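Local coordinates for protein 4'-phospho-dehydrooxetanocin synthase (Bacillus megaterium, PDB 5UL3) that catalyses the oxidative ring contraction of dAMP to an oxetane aldehyde in oxetanocin A biosynthesis, as a cobalamin-dependent radical S-adenosylmethionine enzyme, at residues Lys190-Ala193 with Phe194-Asp198; Ile213-Asn217 with Val218-Phe222. One frame throughout, in Å; residues are numbered along the deposited sequence.

Contact 1: Lys190-Ala193 with Phe194-Asp198; sequences KKLA and FEILD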
loop_
_atom_site.group_PDB
_atom_site.type_symbol
_atom_site.label_atom_id
_atom_site.label_comp_id
_atom_site.label_asym_id
_atom_site.label_seq_id
_atom_site.Cartn_x
_atom_site.Cartn_y
_atom_site.Cartn_z
ATOM N N LYS A 190 -6.728 15.268 -6.042
ATOM C CA LYS A 190 -7.896 16.148 -6.059
ATOM C C LYS A 190 -8.084 16.810 -7.421
ATOM O O LYS A 190 -9.185 16.793 -7.984
ATOM C CB LYS A 190 -7.783 17.235 -4.994
ATOM C CG LYS A 190 -8.847 18.321 -5.200
ATOM C CD LYS A 190 -8.528 19.625 -4.499
ATOM C CE LYS A 190 -9.558 20.698 -4.848
ATOM N NZ LYS A 190 -9.144 22.047 -4.360
ATOM N N LYS A 191 -7.025 17.437 -7.943
ATOM C CA LYS A 191 -7.127 18.164 -9.209
ATOM C C LYS A 191 -7.516 17.235 -10.358
ATOM O O LYS A 191 -8.394 17.565 -11.165
ATOM C CB LYS A 191 -5.798 18.878 -9.488
ATOM C CG LYS A 191 -5.622 19.415 -10.903
ATOM C CD LYS A 191 -4.268 20.103 -11.046
ATOM C CE LYS A 191 -4.001 20.533 -12.481
ATOM N NZ LYS A 191 -2.665 21.186 -12.625
ATOM N N LEU A 192 -6.901 16.053 -10.427
ATOM C CA LEU A 192 -7.269 15.051 -11.424
ATOM C C LEU A 192 -8.725 14.611 -11.271
ATOM O O LEU A 192 -9.466 14.493 -12.258
ATOM C CB LEU A 192 -6.326 13.860 -11.285
ATOM C CG LEU A 192 -6.219 12.769 -12.321
ATOM C CD1 LEU A 192 -5.955 13.388 -13.680
ATOM C CD2 LEU A 192 -5.053 11.907 -11.909
ATOM N N ALA A 193 -9.150 14.342 -10.032
ATOM C CA ALA A 193 -10.531 13.951 -9.787
ATOM C C ALA A 193 -11.505 15.026 -10.252
ATOM O O ALA A 193 -12.520 14.720 -10.886
ATOM C CB ALA A 193 -10.741 13.665 -8.293
ATOM N N PHE A 194 -11.230 16.289 -9.914
ATOM C CA PHE A 194 -12.164 17.353 -10.273
ATOM C C PHE A 194 -12.245 17.527 -11.783
ATOM O O PHE A 194 -13.330 17.767 -12.321
ATOM C CB PHE A 194 -11.767 18.671 -9.615
ATOM C CG PHE A 194 -12.276 18.832 -8.206
ATOM C CD1 PHE A 194 -12.467 17.730 -7.388
ATOM C CD2 PHE A 194 -12.572 20.089 -7.706
ATOM C CE1 PHE A 194 -12.932 17.890 -6.075
ATOM C CE2 PHE A 194 -13.046 20.255 -6.403
ATOM C CZ PHE A 194 -13.227 19.154 -5.590
ATOM N N GLU A 195 -11.115 17.402 -12.477
ATOM C CA GLU A 195 -11.124 17.483 -13.940
ATOM C C GLU A 195 -11.971 16.373 -14.550
ATOM O O GLU A 195 -12.766 16.612 -15.470
ATOM C CB GLU A 195 -9.700 17.411 -14.488
ATOM C CG GLU A 195 -8.842 18.638 -14.195
ATOM C CD GLU A 195 -7.508 18.600 -14.920
ATOM O OE1 GLU A 195 -7.437 17.945 -15.983
ATOM O OE2 GLU A 195 -6.538 19.226 -14.430
ATOM N N ILE A 196 -11.798 15.143 -14.062
ATOM C CA ILE A 196 -12.556 14.023 -14.609
ATOM C C ILE A 196 -14.029 14.162 -14.260
ATOM O O ILE A 196 -14.896 13.951 -15.113
ATOM C CB ILE A 196 -11.975 12.684 -14.122
ATOM C CG1 ILE A 196 -10.558 12.497 -14.661
ATOM C CG2 ILE A 196 -12.861 11.522 -14.566
ATOM C CD1 ILE A 196 -9.803 11.343 -14.024
ATOM N N LEU A 197 -14.337 14.528 -13.003
ATOM C CA LEU A 197 -15.728 14.735 -12.604
ATOM C C LEU A 197 -16.377 15.851 -13.420
ATOM O O LEU A 197 -17.532 15.729 -13.843
ATOM C CB LEU A 197 -15.802 15.050 -11.104
ATOM C CG LEU A 197 -15.578 13.810 -10.222
ATOM C CD1 LEU A 197 -15.371 14.183 -8.738
ATOM C CD2 LEU A 197 -16.751 12.835 -10.387
ATOM N N ASP A 198 -15.657 16.956 -13.629
ATOM C CA ASP A 198 -16.180 18.039 -14.466
ATOM C C ASP A 198 -16.644 17.516 -15.822
ATOM O O ASP A 198 -17.764 17.798 -16.260
ATOM C CB ASP A 198 -15.115 19.124 -14.654
ATOM C CG ASP A 198 -14.942 20.016 -13.429
ATOM O OD1 ASP A 198 -15.699 19.907 -12.432
ATOM O OD2 ASP A 198 -14.016 20.845 -13.470
#

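Contact 2: Ile213-Asn217 with Val218-Phe222; sequences ITVGN and VIPSF. With EDO (1,2-ethanediol), chain B.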
loop_
_atom_site.group_PDB
_atom_site.type_symbol
_atom_site.label_atom_id
_atom_site.label_comp_id
_atom_site.label_asym_id
_atom_site.label_seq_id
_atom_site.Cartn_x
_atom_site.Cartn_y
_atom_site.Cartn_z
ATOM N N ILE A 213 -22.978 8.586 -9.980
ATOM C CA ILE A 213 -21.559 8.901 -9.843
ATOM C C ILE A 213 -21.174 8.741 -8.379
ATOM O O ILE A 213 -21.847 9.286 -7.494
ATOM C CB ILE A 213 -21.245 10.328 -10.322
ATOM C CG1 ILE A 213 -21.846 10.569 -11.709
ATOM C CG2 ILE A 213 -19.744 10.554 -10.362
ATOM C CD1 ILE A 213 -21.296 9.645 -12.773
ATOM N N THR A 214 -20.090 8.015 -8.122
ATOM C CA THR A 214 -19.593 7.872 -6.760
ATOM C C THR A 214 -18.072 7.993 -6.760
ATOM O O THR A 214 -17.411 7.710 -7.761
ATOM C CB THR A 214 -20.072 6.536 -6.129
ATOM O OG1 THR A 214 -19.568 6.415 -4.789
ATOM C CG2 THR A 214 -19.634 5.320 -6.935
ATOM N N VAL A 215 -17.510 8.458 -5.640
ATOM C CA VAL A 215 -16.062 8.458 -5.469
ATOM C C VAL A 215 -15.778 7.754 -4.153
ATOM O O VAL A 215 -16.600 7.773 -3.232
ATOM C CB VAL A 215 -15.420 9.865 -5.469
ATOM C CG1 VAL A 215 -15.474 10.515 -6.886
ATOM C CG2 VAL A 215 -16.071 10.755 -4.416
ATOM N N GLY A 216 -14.610 7.122 -4.073
ATOM C CA GLY A 216 -14.222 6.427 -2.854
ATOM C C GLY A 216 -12.746 6.594 -2.578
ATOM O O GLY A 216 -12.064 7.369 -3.264
ATOM N N ASN A 217 -12.247 5.819 -1.612
ATOM C CA ASN A 217 -10.903 5.932 -1.050
ATOM C C ASN A 217 -10.798 7.148 -0.126
ATOM O O ASN A 217 -11.775 7.874 0.103
ATOM C CB ASN A 217 -9.817 5.967 -2.130
ATOM C CG ASN A 217 -8.551 5.214 -1.719
ATOM O OD1 ASN A 217 -8.257 5.067 -0.525
ATOM N ND2 ASN A 217 -7.801 4.732 -2.710
ATOM N N VAL A 218 -9.608 7.353 0.432
ATOM C CA VAL A 218 -9.490 8.108 1.681
ATOM C C VAL A 218 -9.691 9.619 1.496
ATOM O O VAL A 218 -10.169 10.296 2.415
ATOM C CB VAL A 218 -8.129 7.804 2.332
ATOM C CG1 VAL A 218 -6.997 8.314 1.463
ATOM C CG2 VAL A 218 -8.080 8.376 3.757
ATOM N N ILE A 219 -9.375 10.168 0.326
ATOM C CA ILE A 219 -9.393 11.625 0.157
ATOM C C ILE A 219 -10.822 12.172 0.220
ATOM O O ILE A 219 -11.074 13.081 1.027
ATOM C CB ILE A 219 -8.647 12.038 -1.128
ATOM C CG1 ILE A 219 -7.132 11.931 -0.919
ATOM C CG2 ILE A 219 -9.006 13.449 -1.559
ATOM C CD1 ILE A 219 -6.646 12.635 0.333
ATOM N N PRO A 220 -11.802 11.664 -0.551
ATOM C CA PRO A 220 -13.182 12.162 -0.362
ATOM C C PRO A 220 -13.819 11.715 0.941
ATOM O O PRO A 220 -14.681 12.428 1.476
ATOM C CB PRO A 220 -13.941 11.595 -1.576
ATOM C CG PRO A 220 -13.148 10.421 -2.001
ATOM C CD PRO A 220 -11.709 10.753 -1.708
ATOM N N SER A 221 -13.444 10.542 1.461
ATOM C CA SER A 221 -13.952 10.107 2.760
ATOM C C SER A 221 -13.605 11.111 3.851
ATOM O O SER A 221 -14.431 11.417 4.721
ATOM C CB SER A 221 -13.373 8.740 3.117
ATOM O OG SER A 221 -13.884 8.279 4.363
ATOM N N PHE A 222 -12.381 11.618 3.833
ATOM C CA PHE A 222 -11.947 12.519 4.896
ATOM C C PHE A 222 -12.445 13.945 4.687
ATOM O O PHE A 222 -12.699 14.660 5.667
ATOM C CB PHE A 222 -10.418 12.495 5.012
ATOM C CG PHE A 222 -9.885 11.351 5.852
ATOM C CD1 PHE A 222 -10.699 10.283 6.195
ATOM C CD2 PHE A 222 -8.569 11.347 6.288
ATOM C CE1 PHE A 222 -10.209 9.227 6.957
ATOM C CE2 PHE A 222 -8.075 10.295 7.049
ATOM C CZ PHE A 222 -8.892 9.242 7.381
HETATM C C1 EDO B . -14.885 7.672 7.396
HETATM O O1 EDO B . -13.759 8.548 7.180
HETATM C C2 EDO B . -16.179 8.483 7.494
HETATM O O2 EDO B . -16.346 9.347 6.363
#

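Contact 1: Lys190-Ala193 with Phe194-Asp198
K190 lays its aliphatic chain across the ring of F194 one helical turn on, and its CE forms a CH-pi contact, 4.2 Å from the ring centroid and 23° off the normal. The methylene sits toward the rim of the face, 3.8 Å from CE2 of F194. Two torsions bring the groups together: CG of K190 is anti to its backbone N (chi1 168°), with an extended chain beyond, while CG of F194 lies beside its own N. On the neighbouring side K191 and E195 run alongside each other, OE2 of E195 resting 3.5 Å from CE of K191. The ammonium NZ stays 4.7 Å from that oxygen, probably close enough for a favourable electrostatic effect but not a salt bridge. L192 and I196 meet more lightly, CG to CD1, on the side that faces helix 166-176.

Beneath the side chains, four successive i to i+4 backbone bonds run along the first two turns of the helix, from F194 N to K190 O (2.9 Å) through to L197 N to A193 O (2.8 Å). Further out, F227 and Y231 make edge-to-face contacts with the F194 ring, and N577 OD1 accepts a bond from the backbone N of K190. D198 is tied to R230 by a salt bridge and to Y231 by a hydrogen bond. The arrangement is the amphipathic first part of a connecting helix in the beta-alpha-beta unit 180-216 of the Rossmann-type cobalamin domain.

Contact 2: Ile213-Asn217 with Val218-Phe222
V215 and P220 make the close apolar join between the strand end and the short helix after it, CG2 of the valine lying 3.6 Å from CB of the proline ring. The pyrrolidine also leans over the backbone of the turn, its CG 3.5 Å from G216 O and its CD 3.4 Å from N217 O. I236 of the adjoining strand touches both V215 and P220. At the corner, N217 has a positive phi (74°) and occupies the N-cap position. Its OD1 accepts the N-H of V218 at 2.8 Å, but the bond is bent (131° at the hydrogen), comes in from the side of the C=O, and is not a capping bond. ND2 of N217 is hydrogen-bonded to S184 OG.

The first helical bond is slack: S221 N reaches N217 O over 3.4 Å, a weak bond, whereas F222 N to V218 O is 2.9 Å. OG of S221, anti to its backbone N (chi1 -178°), is hydrogen-bonded to D238 O. A 1,2-ethanediol, probably from the crystallisation liquor, also binds there: its O1 donates to OG of S221 at 2.8 Å, and O1 lies at the edge of the F222 ring. T214, G216 and N217 touch the cobalamin. The ND2 bond to S184, a cobalamin-binding residue, probably fixes the N217 amide beside the cofactor, the bent V218 bond adding a secondary restraint.

Contact 1 closes before contact 2 opens along the chain, and their centres lie 12 Å apart within the Rossmann-type cobalamin domain. Helix 190-205, which carries contact 1, is followed, after a short connection, by strand 212-216, where contact 2 begins; the strand runs parallel to its neighbours 180-184 and 235-237. The two contacts meet where L197 packs on the strand, its CD2 3.8 Å from CG2 of I213 and its CD1 4.1 Å from CG1 of V215. The helix thus lies against the sheet, while the end of the strand and the turn at 216-217 reach the cofactor, the usual placement of a ligand site in a Rossmann-type fold.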